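Local structure of acetamidase (2II1) at residues N155-D160 against D189-I194; G147-H152 against I229-T234; A237-A242 against G269-S274; K35-D40 against L180-A185; V273-I276 against K281-R284. The protein binds calcium ions and probably hydrolyses carbon-nitrogen bonds, other than peptide bonds, in linear amides. All blocks are in the same frame, centred on the assembly; numbering follows the deposited sequence.

Contact 1. Residues N155-D160 against D189-I194; sequences NLDTKD and DGEILI. With CA (calcium ion), chain E.
Two irregular loops face each other at Asp157 and Glu191, whose CA atoms are 7.5 Å apart, and at Lys159 and Asp189, with a CA to CA distance of 6.9 Å. They meet beside a calcium site of this acetamidase/formamidase family protein. Asn155 OD1 binds the ion at 2.3 Å. Asp157 is a bidentate ligand, using both carboxylate oxygens, and Asp182 adds one more oxygen. Asp157 OD2 also lies 2.5 Å from Glu191 OE1 and accepts a hydrogen bond from Asn278 ND2. The two carboxylate planes are turned 79° apart. Glu191 gets there on an extended chain that starts with CG anti to the backbone N (chi1 -161°). Its OE2 accepts a hydrogen bond from water 3 at 2.7 Å, and that water is itself a calcium ligand. Glu191 is therefore a second-shell residue. With an alanine here, water 3 loses this acceptor and would probably be held less firmly on the ion, and Asp157 OD2 would lose its close partner. Further out, Lys159 crosses the Asp189 side chain at about a right angle, Lys159 CE 3.6 Å from Asp189 OD1. Lys159 NZ forms a salt bridge with Asp270 of the second subunit, and Asp189 OD1 forms one with Arg284. Water 2 joins the loops, 3.0 Å from Lys159 N and 2.8 Å from Asp189 OD1.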
# COMPACT_ATOMS: atom_id res chain seq x y z
N ASN A 155 16.81 5.24 -5.78
CA ASN A 155 15.96 4.23 -6.40
C ASN A 155 14.65 4.00 -5.60
O ASN A 155 14.47 2.98 -4.92
CB ASN A 155 16.75 2.95 -6.56
CG ASN A 155 16.18 2.04 -7.60
OD1 ASN A 155 15.25 2.40 -8.36
ND2 ASN A 155 16.70 0.83 -7.64
N LEU A 156 13.77 5.00 -5.68
CA LEU A 156 12.54 5.06 -4.86
C LEU A 156 11.42 4.24 -5.47
O LEU A 156 10.52 3.79 -4.75
CB LEU A 156 12.06 6.53 -4.72
CG LEU A 156 12.90 7.51 -3.87
CD1 LEU A 156 12.39 8.94 -3.86
CD2 LEU A 156 13.03 7.04 -2.42
N ASP A 157 11.46 4.06 -6.80
CA ASP A 157 10.38 3.42 -7.56
C ASP A 157 8.98 3.70 -7.00
O ASP A 157 8.23 2.79 -6.63
CB ASP A 157 10.68 1.93 -7.75
CG ASP A 157 11.90 1.69 -8.62
OD1 ASP A 157 12.16 2.53 -9.51
OD2 ASP A 157 12.59 0.68 -8.43
N THR A 158 8.64 4.99 -6.97
CA THR A 158 7.39 5.50 -6.42
C THR A 158 6.57 6.02 -7.59
O THR A 158 6.98 6.96 -8.29
CB THR A 158 7.69 6.58 -5.33
OG1 THR A 158 8.32 5.94 -4.22
CG2 THR A 158 6.45 7.30 -4.82
N LYS A 159 5.41 5.39 -7.82
CA LYS A 159 4.60 5.66 -9.00
C LYS A 159 3.90 7.02 -8.96
O LYS A 159 3.42 7.51 -9.99
CB LYS A 159 3.60 4.51 -9.27
CG LYS A 159 2.31 4.52 -8.44
CD LYS A 159 1.37 3.40 -8.85
CE LYS A 159 0.12 3.43 -7.99
NZ LYS A 159 -0.92 2.42 -8.35
N ASP A 160 3.85 7.63 -7.79
CA ASP A 160 3.28 8.97 -7.66
C ASP A 160 4.26 10.06 -8.11
O ASP A 160 3.88 11.23 -8.24
CB ASP A 160 2.80 9.22 -6.22
CG ASP A 160 1.54 8.43 -5.90
OD1 ASP A 160 0.58 8.53 -6.68
OD2 ASP A 160 1.49 7.71 -4.88
N ASP A 189 2.36 -0.39 -7.52
CA ASP A 189 2.93 -0.40 -6.19
C ASP A 189 3.57 -1.77 -5.90
O ASP A 189 2.98 -2.84 -6.15
CB ASP A 189 1.88 -0.07 -5.12
CG ASP A 189 1.62 1.43 -4.99
OD1 ASP A 189 2.41 2.26 -5.53
OD2 ASP A 189 0.62 1.77 -4.33
N GLY A 190 4.79 -1.74 -5.39
CA GLY A 190 5.50 -2.97 -5.12
C GLY A 190 6.56 -3.34 -6.15
O GLY A 190 7.56 -3.95 -5.79
N GLU A 191 6.36 -2.96 -7.41
CA GLU A 191 7.35 -3.33 -8.46
C GLU A 191 7.81 -4.79 -8.27
O GLU A 191 9.01 -5.11 -8.32
CB GLU A 191 8.54 -2.39 -8.40
CG GLU A 191 9.35 -2.40 -9.68
CD GLU A 191 10.55 -1.51 -9.62
OE1 GLU A 191 11.11 -1.36 -8.51
OE2 GLU A 191 10.94 -0.97 -10.69
N ILE A 192 6.84 -5.69 -8.07
CA ILE A 192 7.12 -7.00 -7.48
C ILE A 192 8.01 -7.94 -8.31
O ILE A 192 8.72 -8.74 -7.74
CB ILE A 192 5.83 -7.76 -7.00
CG1 ILE A 192 4.89 -8.13 -8.17
CG2 ILE A 192 5.14 -6.95 -5.91
CD1 ILE A 192 5.26 -9.45 -8.93
N LEU A 193 7.99 -7.82 -9.63
CA LEU A 193 8.83 -8.70 -10.46
C LEU A 193 10.32 -8.32 -10.34
O LEU A 193 11.17 -9.21 -10.37
CB LEU A 193 8.36 -8.68 -11.92
CG LEU A 193 9.05 -9.57 -12.96
CD1 LEU A 193 8.80 -10.98 -12.64
CD2 LEU A 193 8.59 -9.27 -14.36
N ILE A 194 10.60 -7.02 -10.18
CA ILE A 194 11.95 -6.39 -10.15
C ILE A 194 11.99 -5.11 -11.03
O ILE A 194 12.81 -4.23 -10.84
CB ILE A 194 13.15 -7.35 -10.55
CG1 ILE A 194 14.51 -6.76 -10.10
CG2 ILE A 194 13.13 -7.69 -12.06
CD1 ILE A 194 14.85 -7.00 -8.61
CA CA E . 14.19 1.30 -10.13
O HOH W 1 14.90 -0.74 -9.23
O HOH W 2 5.00 2.81 -6.32
O HOH W 3 13.16 -0.11 -11.86

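Contact 2. Residues G147-H152 against I229-T234; sequences GTPGPH and IASAET
Pro149 against Ser231 is a small, partly buried packing contact. It lies between the loop leading into strand 153-155 and the last part of strand 225-232. The backbones are closest at Gly150 and Ser231, with CA atoms 5.8 Å apart. The proline ring touches with its CB and CG corner: Pro149 CB is 3.4 Å from Ser231 OG, and Pro149 CG is 3.5 Å from the same oxygen. Ser231 CB backs this up at 3.9 Å from Pro149 CG. OG sits anti to the carbonyl carbon (chi1 -59°), which brings it against the ring and within hydrogen-bonding distance of Thr282 OG1. Strand 225-232 belongs to the large mixed sheet, next to strand 281-288. Ser231 and Thr282 are thus on adjacent strands, and both press on Pro149. The CB atoms of Ala230 and Ala232 point away from the loop and pack on helix 235-253. One water carries the polar link across the contact. Water 4 donates to Gly150 O at 2.9 Å and is hydrogen-bonded to Ser231 OG at 2.8 Å. Gly150 has little room for anything larger, because a CB there would clash with Pro151 CD. At the start of the loop, Gly147 O accepts a hydrogen bond from the calcium ligand Asn155. Past the strand, Thr234 N-caps the helix, with OG1 bonded to Ala237 N.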
# COMPACT_ATOMS: atom_id res chain seq x y z
N GLY A 147 21.01 2.31 -7.50
CA GLY A 147 20.01 1.25 -7.23
C GLY A 147 19.41 1.19 -5.82
O GLY A 147 18.45 0.45 -5.58
N THR A 148 20.00 1.96 -4.89
CA THR A 148 19.64 1.94 -3.48
C THR A 148 18.99 3.29 -3.16
O THR A 148 19.61 4.33 -3.40
CB THR A 148 20.92 1.71 -2.60
OG1 THR A 148 21.54 0.48 -2.98
CG2 THR A 148 20.59 1.60 -1.09
N PRO A 149 17.73 3.29 -2.63
CA PRO A 149 17.18 4.53 -2.09
C PRO A 149 17.74 4.85 -0.69
O PRO A 149 18.33 3.98 -0.03
CB PRO A 149 15.64 4.29 -2.08
CG PRO A 149 15.49 2.84 -1.96
CD PRO A 149 16.78 2.18 -2.50
N GLY A 150 17.54 6.09 -0.27
CA GLY A 150 17.96 6.59 1.04
C GLY A 150 17.29 7.94 1.31
O GLY A 150 16.37 8.34 0.58
N PRO A 151 17.74 8.66 2.37
CA PRO A 151 17.15 9.97 2.65
C PRO A 151 17.28 10.97 1.47
O PRO A 151 16.50 11.92 1.37
CB PRO A 151 17.92 10.44 3.88
CG PRO A 151 18.54 9.20 4.50
CD PRO A 151 18.80 8.29 3.33
N HIS A 152 18.31 10.78 0.64
CA HIS A 152 18.63 11.63 -0.53
C HIS A 152 17.74 11.35 -1.74
O HIS A 152 17.80 12.07 -2.74
CB HIS A 152 20.09 11.39 -0.97
CG HIS A 152 20.35 10.00 -1.49
ND1 HIS A 152 20.26 8.89 -0.68
CD2 HIS A 152 20.64 9.54 -2.73
CE1 HIS A 152 20.47 7.80 -1.40
NE2 HIS A 152 20.70 8.16 -2.65
N ILE A 229 7.89 9.82 2.39
CA ILE A 229 8.60 8.63 1.89
C ILE A 229 9.77 8.20 2.82
O ILE A 229 10.58 9.03 3.28
CB ILE A 229 9.14 8.91 0.47
CG1 ILE A 229 8.01 9.30 -0.47
CG2 ILE A 229 9.82 7.68 -0.08
CD1 ILE A 229 8.46 9.90 -1.76
N ALA A 230 9.86 6.90 3.07
CA ALA A 230 11.00 6.37 3.80
C ALA A 230 11.47 5.05 3.21
O ALA A 230 10.67 4.26 2.69
CB ALA A 230 10.69 6.22 5.29
N SER A 231 12.78 4.81 3.30
CA SER A 231 13.39 3.55 2.89
C SER A 231 14.18 2.89 4.01
O SER A 231 14.88 3.58 4.78
CB SER A 231 14.32 3.76 1.69
OG SER A 231 13.58 4.31 0.63
N ALA A 232 14.10 1.57 4.05
CA ALA A 232 14.75 0.77 5.07
C ALA A 232 15.08 -0.62 4.56
O ALA A 232 14.71 -1.01 3.46
CB ALA A 232 13.85 0.71 6.30
N GLU A 233 15.79 -1.38 5.39
CA GLU A 233 16.20 -2.72 5.04
C GLU A 233 15.00 -3.66 4.93
O GLU A 233 15.01 -4.60 4.13
CB GLU A 233 17.14 -3.27 6.11
CG GLU A 233 18.36 -2.39 6.45
CD GLU A 233 19.40 -2.39 5.38
OE1 GLU A 233 19.21 -3.09 4.35
OE2 GLU A 233 20.43 -1.70 5.58
N THR A 234 13.98 -3.40 5.73
CA THR A 234 12.74 -4.16 5.71
C THR A 234 11.57 -3.24 5.35
O THR A 234 11.60 -2.02 5.59
CB THR A 234 12.50 -4.84 7.08
OG1 THR A 234 12.27 -3.83 8.08
CG2 THR A 234 13.70 -5.70 7.49
O HOH W 4 13.76 7.07 1.00

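Contact 3. Residues A237-A242 against G269-S274; sequences AAAVQA and GDLYVS
Leu271 meets Ala239 and Ala242 where helix 235-253 packs on a face of the large mixed sheet that holds strands 225-232, 281-288 and 270-275. Strand 270-275 is the outermost strand on that side within this chain. Gly269 leads in from helix 258-268. Asp270 serves the dimer: its OD1 bonds to Asp189 N of the second subunit. Leu271 carries the contact. Its CG is anti to the backbone N (chi1 179°), and the CA-CB bond points to the helix; together they carry both methyls there. Leu271 CD2 meets Ala239 CB at 3.6 Å. Leu271 CD1 lies over the backbone of the same turn, 3.8 Å from Ala239 O and 4.0 Å from Ala239 CA. Ala242, one turn further on, is looser, its CB 4.5 Å from Leu271 CD1. With methyl side chains at both positions, the leucine can come close to the helix backbone. Leu271 also touches Thr243 of its own chain and Ile276 of the second subunit, and Val273 packs on Val273 of that subunit. Beside Ser274 lies the loop 189-194, and Ser274 O accepts the N-H of Gly190.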
# COMPACT_ATOMS: atom_id res chain seq x y z
N ALA A 237 10.01 -1.68 8.52
CA ALA A 237 10.70 -0.52 9.08
C ALA A 237 10.52 0.70 8.21
O ALA A 237 10.35 1.80 8.72
CB ALA A 237 12.19 -0.84 9.28
N ALA A 238 10.50 0.49 6.89
CA ALA A 238 10.16 1.58 5.95
C ALA A 238 8.76 2.12 6.21
O ALA A 238 8.58 3.33 6.26
CB ALA A 238 10.31 1.12 4.54
N ALA A 239 7.80 1.21 6.41
CA ALA A 239 6.43 1.54 6.77
C ALA A 239 6.36 2.35 8.06
O ALA A 239 5.74 3.42 8.09
CB ALA A 239 5.54 0.22 6.90
N VAL A 240 6.98 1.84 9.13
CA VAL A 240 7.02 2.55 10.40
C VAL A 240 7.71 3.93 10.30
O VAL A 240 7.21 4.90 10.87
CB VAL A 240 7.67 1.69 11.54
CG1 VAL A 240 7.88 2.55 12.78
CG2 VAL A 240 6.80 0.45 11.84
N GLN A 241 8.83 4.02 9.58
CA GLN A 241 9.49 5.30 9.33
C GLN A 241 8.64 6.30 8.52
O GLN A 241 8.58 7.46 8.91
CB GLN A 241 10.83 5.15 8.63
CG GLN A 241 11.65 6.41 8.69
CD GLN A 241 12.07 6.77 10.12
OE1 GLN A 241 12.62 5.95 10.84
NE2 GLN A 241 11.76 7.99 10.54
N ALA A 242 8.03 5.90 7.41
CA ALA A 242 7.18 6.82 6.64
C ALA A 242 6.05 7.39 7.48
O ALA A 242 5.65 8.56 7.32
CB ALA A 242 6.56 6.13 5.38
N GLY A 269 -5.58 8.60 6.92
CA GLY A 269 -4.45 8.49 6.02
C GLY A 269 -4.26 7.07 5.55
O GLY A 269 -4.87 6.16 6.09
N ASP A 270 -3.40 6.88 4.55
CA ASP A 270 -3.07 5.53 4.09
C ASP A 270 -1.58 5.27 3.95
O ASP A 270 -0.84 6.10 3.43
CB ASP A 270 -3.73 5.28 2.75
CG ASP A 270 -5.23 5.28 2.83
OD1 ASP A 270 -5.81 4.25 3.24
OD2 ASP A 270 -5.85 6.29 2.44
N LEU A 271 -1.15 4.08 4.39
CA LEU A 271 0.21 3.65 4.23
C LEU A 271 0.25 2.86 2.95
O LEU A 271 -0.49 1.92 2.77
CB LEU A 271 0.64 2.75 5.40
CG LEU A 271 2.04 2.17 5.39
CD1 LEU A 271 3.09 3.27 5.44
CD2 LEU A 271 2.13 1.20 6.58
N TYR A 272 1.17 3.24 2.06
CA TYR A 272 1.36 2.59 0.77
C TYR A 272 2.79 2.09 0.61
O TYR A 272 3.73 2.59 1.24
CB TYR A 272 1.09 3.57 -0.38
CG TYR A 272 -0.33 4.06 -0.52
CD1 TYR A 272 -1.38 3.17 -0.77
CD2 TYR A 272 -0.64 5.42 -0.42
CE1 TYR A 272 -2.69 3.61 -0.92
CE2 TYR A 272 -1.94 5.87 -0.58
CZ TYR A 272 -2.96 4.96 -0.82
OH TYR A 272 -4.23 5.40 -0.98
N VAL A 273 2.92 1.14 -0.30
CA VAL A 273 4.16 0.48 -0.65
C VAL A 273 4.62 1.04 -1.99
O VAL A 273 3.84 1.11 -2.94
CB VAL A 273 3.92 -1.04 -0.79
CG1 VAL A 273 5.03 -1.71 -1.58
CG2 VAL A 273 3.73 -1.71 0.59
N SER A 274 5.89 1.43 -2.07
CA SER A 274 6.46 1.91 -3.33
C SER A 274 7.04 0.76 -4.12
O SER A 274 6.62 0.53 -5.25
CB SER A 274 7.53 2.99 -3.10
OG SER A 274 6.94 4.23 -2.73

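Contact 4. Residues K35-D40 against L180-A185; sequences KDCFSD and LGDLHA. With CA (calcium ion), chain F; CA (calcium ion), chain E.
The carboxylate of Asp182 bridges two calcium ions, and Cys37 lies against one of its oxygens. OD1 binds the calcium ion of chain F at 2.1 Å. OD2 binds the calcium ion of chain E at 2.4 Å. The His184 ring offers NE2 to the chain F ion, also at 2.1 Å. One face of this ring has Asp182 O above it, 3.8 Å from the plane and offset toward the rim. Cys37 approaches from the other segment, with CB 3.1 Å and SG 3.2 Å from Asp182 OD1. SG stands between its own backbone N and carbonyl carbon (chi1 70°), and this turns it toward the chain F ion. It is 3.3 Å from that ion but is not among the ligands. Water 3 binds both ions, which makes this a two-calcium site bridged by a carboxylate and a water. Asn155 and Asp157 complete the protein ligands of the chain E ion, Glu198 those of the chain F ion.

The backbones are joined through water. Lys35 O accepts from water 5, which takes the N-H of Leu183, and from water 6, which takes that of Asp182. Water 7 links Cys37 N to Leu183 O. The loop contains a type I turn from Asp36 to Ser39, braced by two acids. Asp36 N donates to Asp40 OD1 and Asp40 N to Asp36 OD1, each from above the carboxylate plane.

Strand 176-184 pairs with strands 60-67, 131-136 and 198-199. Leu180 and Leu183 pack on Thr34 of strand 28-34 and on Val203 of strand 201-210.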
# COMPACT_ATOMS: atom_id res chain seq x y z
N LYS A 35 18.60 7.53 -20.21
CA LYS A 35 18.61 6.19 -20.80
C LYS A 35 17.77 5.29 -19.89
O LYS A 35 17.50 5.65 -18.73
CB LYS A 35 20.02 5.67 -20.93
CG LYS A 35 21.00 6.64 -21.57
CD LYS A 35 22.28 5.91 -21.87
CE LYS A 35 23.22 6.72 -22.74
NZ LYS A 35 24.60 6.26 -22.44
N ASP A 36 17.34 4.13 -20.40
CA ASP A 36 16.55 3.19 -19.58
C ASP A 36 17.48 2.61 -18.54
O ASP A 36 18.69 2.86 -18.62
CB ASP A 36 15.83 2.10 -20.42
CG ASP A 36 16.75 1.02 -21.00
OD1 ASP A 36 17.89 0.82 -20.52
OD2 ASP A 36 16.32 0.33 -21.94
N CYS A 37 16.96 1.88 -17.54
CA CYS A 37 17.85 1.47 -16.43
C CYS A 37 18.83 0.36 -16.79
O CYS A 37 19.64 -0.02 -15.95
CB CYS A 37 17.12 1.22 -15.09
SG CYS A 37 16.10 -0.18 -14.96
N PHE A 38 18.76 -0.13 -18.02
CA PHE A 38 19.83 -0.99 -18.56
C PHE A 38 20.85 -0.23 -19.39
O PHE A 38 21.70 -0.87 -20.03
CB PHE A 38 19.24 -2.12 -19.41
CG PHE A 38 18.12 -2.82 -18.75
CD1 PHE A 38 18.37 -3.65 -17.65
CD2 PHE A 38 16.80 -2.63 -19.18
CE1 PHE A 38 17.34 -4.30 -16.99
CE2 PHE A 38 15.74 -3.28 -18.53
CZ PHE A 38 16.01 -4.13 -17.44
N SER A 39 20.78 1.11 -19.39
CA SER A 39 21.55 1.95 -20.32
C SER A 39 21.29 1.53 -21.77
O SER A 39 22.19 1.53 -22.61
CB SER A 39 23.07 1.89 -20.02
OG SER A 39 23.48 2.83 -19.04
N ASP A 40 20.04 1.17 -22.06
CA ASP A 40 19.57 0.85 -23.41
C ASP A 40 20.25 -0.42 -24.03
O ASP A 40 20.29 -0.60 -25.27
CB ASP A 40 19.70 2.11 -24.31
CG ASP A 40 18.99 3.35 -23.72
OD1 ASP A 40 17.96 3.23 -23.01
OD2 ASP A 40 19.45 4.48 -23.99
N LEU A 180 18.65 12.18 -12.25
CA LEU A 180 17.44 11.39 -12.36
C LEU A 180 17.49 10.46 -13.54
O LEU A 180 18.29 10.64 -14.45
CB LEU A 180 16.18 12.25 -12.37
CG LEU A 180 15.81 13.04 -13.63
CD1 LEU A 180 15.33 12.12 -14.77
CD2 LEU A 180 14.77 14.06 -13.25
N GLY A 181 16.64 9.46 -13.50
CA GLY A 181 16.72 8.38 -14.44
C GLY A 181 15.61 7.38 -14.24
O GLY A 181 14.64 7.63 -13.51
N ASP A 182 15.76 6.24 -14.89
CA ASP A 182 14.92 5.08 -14.64
C ASP A 182 13.45 5.38 -14.78
O ASP A 182 12.67 5.16 -13.84
CB ASP A 182 15.21 4.54 -13.24
CG ASP A 182 14.51 3.24 -12.97
OD1 ASP A 182 14.47 2.40 -13.89
OD2 ASP A 182 14.00 3.02 -11.84
N LEU A 183 13.08 5.84 -15.97
CA LEU A 183 11.70 6.13 -16.31
C LEU A 183 10.95 4.82 -16.59
O LEU A 183 11.57 3.86 -17.05
CB LEU A 183 11.63 7.04 -17.53
CG LEU A 183 12.37 8.38 -17.50
CD1 LEU A 183 11.99 9.22 -18.74
CD2 LEU A 183 12.08 9.16 -16.22
N HIS A 184 9.64 4.81 -16.30
CA HIS A 184 8.77 3.67 -16.60
C HIS A 184 7.54 4.17 -17.31
O HIS A 184 7.06 5.27 -17.05
CB HIS A 184 8.31 2.92 -15.36
CG HIS A 184 9.44 2.40 -14.53
ND1 HIS A 184 9.40 2.38 -13.15
CD2 HIS A 184 10.65 1.92 -14.88
CE1 HIS A 184 10.53 1.88 -12.69
NE2 HIS A 184 11.32 1.60 -13.72
N ALA A 185 7.05 3.32 -18.19
CA ALA A 185 5.85 3.57 -18.95
C ALA A 185 4.64 3.05 -18.15
O ALA A 185 3.49 3.48 -18.35
CB ALA A 185 5.98 2.88 -20.31
CA CA F . 13.25 0.73 -13.64
CA CA E . 14.19 1.30 -10.13
O HOH W 5 14.83 6.40 -18.46
O HOH W 6 18.23 5.00 -16.36
O HOH W 7 14.17 2.66 -17.29
O HOH W 1 14.90 -0.74 -9.23
O HOH W 3 13.16 -0.11 -11.86

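Contact 5. Residues V273-I276 against K281-R284; sequences VSQI and KTAR
Gln275 bends back over Thr282, the two side chains crossing at a slant. The bend is at chi2 (81°) and puts the amide beside the threonine. Gln275 NE2 donates to Thr282 OG1 at 3.0 Å, with the oxygen, which is also hydrogen-bonded to Ser231 OG, close to the amide plane. NE2 also bonds to Leu280 O, and OE1 accepts the N-H groups of Val277 and Asn278. One amide thus holds three backbone groups of the turn. A leucine in its place would probably leave Thr282 OG1, those two N-H groups and the Leu280 carbonyl without this mate and let the turn move. Thr282 sends its methyl the other way, with CG2 3.7 Å from Ser274 CB. Ser274 OG is bonded to Thr158 OG1 and weakly to Arg284 NH1. The same NH1 meets Val273 O at the guanidinium edge, again weakly, at 3.1 Å. Arg284 NH2 makes a stronger salt bridge with Asp160. At the opposite end, Lys281 NZ bonds to Ile276 O at 2.9 Å, coming from above the carbonyl plane (54° out). The strands run antiparallel, their axes at 150°. Thr282 O takes Ser274 N at 2.9 Å and, weakly, Gln275 N at 3.4 Å. Thr282 N returns a nearly straight bond to Gln275 O, at 3.2 Å. Two residues facing one make a classic beta bulge, here in the hairpin of strands 270-275 and 281-288, next to the calcium-site loops.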
# COMPACT_ATOMS: atom_id res chain seq x y z
N VAL A 273 2.92 1.14 -0.30
CA VAL A 273 4.16 0.48 -0.65
C VAL A 273 4.62 1.04 -1.99
O VAL A 273 3.84 1.11 -2.94
CB VAL A 273 3.92 -1.04 -0.79
CG1 VAL A 273 5.03 -1.71 -1.58
CG2 VAL A 273 3.73 -1.71 0.59
N SER A 274 5.89 1.43 -2.07
CA SER A 274 6.46 1.91 -3.33
C SER A 274 7.04 0.76 -4.12
O SER A 274 6.62 0.53 -5.25
CB SER A 274 7.53 2.99 -3.10
OG SER A 274 6.94 4.23 -2.73
N GLN A 275 8.02 0.08 -3.53
CA GLN A 275 8.70 -1.04 -4.17
C GLN A 275 9.19 -1.95 -3.07
O GLN A 275 9.53 -1.44 -2.00
CB GLN A 275 9.89 -0.56 -5.03
CG GLN A 275 10.97 0.30 -4.31
CD GLN A 275 11.99 -0.54 -3.51
OE1 GLN A 275 12.11 -1.76 -3.71
NE2 GLN A 275 12.70 0.12 -2.59
N ILE A 276 9.29 -3.26 -3.33
CA ILE A 276 9.87 -4.22 -2.37
C ILE A 276 11.06 -5.01 -2.89
O ILE A 276 11.44 -6.07 -2.32
CB ILE A 276 8.78 -5.19 -1.80
CG1 ILE A 276 8.19 -6.08 -2.90
CG2 ILE A 276 7.67 -4.40 -1.15
CD1 ILE A 276 7.35 -7.22 -2.37
N LYS A 281 13.92 -1.26 0.80
CA LYS A 281 12.51 -1.24 0.44
C LYS A 281 11.95 0.18 0.72
O LYS A 281 12.42 0.89 1.60
CB LYS A 281 11.73 -2.31 1.23
CG LYS A 281 12.42 -3.67 1.39
CD LYS A 281 12.64 -4.35 0.07
CE LYS A 281 13.51 -5.62 0.21
NZ LYS A 281 14.13 -5.99 -1.12
N THR A 282 10.93 0.61 -0.02
CA THR A 282 10.41 1.98 0.12
C THR A 282 8.91 1.94 0.34
O THR A 282 8.22 1.19 -0.31
CB THR A 282 10.72 2.81 -1.11
OG1 THR A 282 12.13 2.80 -1.33
CG2 THR A 282 10.22 4.26 -0.94
N ALA A 283 8.44 2.78 1.26
CA ALA A 283 7.03 2.91 1.64
C ALA A 283 6.70 4.38 1.70
O ALA A 283 7.62 5.22 1.81
CB ALA A 283 6.79 2.27 3.00
N ARG A 284 5.41 4.71 1.58
CA ARG A 284 4.96 6.11 1.76
C ARG A 284 3.67 6.22 2.53
O ARG A 284 2.76 5.41 2.35
CB ARG A 284 4.83 6.90 0.43
CG ARG A 284 3.91 6.33 -0.62
CD ARG A 284 4.35 6.76 -2.02
NE ARG A 284 3.30 6.46 -3.00
CZ ARG A 284 3.06 5.26 -3.52
NH1 ARG A 284 3.79 4.22 -3.18
NH2 ARG A 284 2.07 5.08 -4.38

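Overall arrangement
Contact 4 opens first, at 35-40, and closes a long loop at 180-185, tying the loop after strand 28-34 to strand 176-184 of the smaller mixed sheet. Contacts 2 and 1 open within it. Contact 1 closes at 189-194 and contact 2 at 229-234, so contact 1 is nested in contact 2 and both cross contact 4. Contacts 1 and 4 share a calcium ion and two waters. Contact 3 follows: helix 235-253 leaves strand 225-232, and the chain returns at 269-274. Contact 5 begins on that strand and closes the hairpin. Contacts 2, 3 and 5 meet on the larger sheet, and contact 5 ties it to contact 1. Contacts 1, 3 and 5 also reach the second subunit.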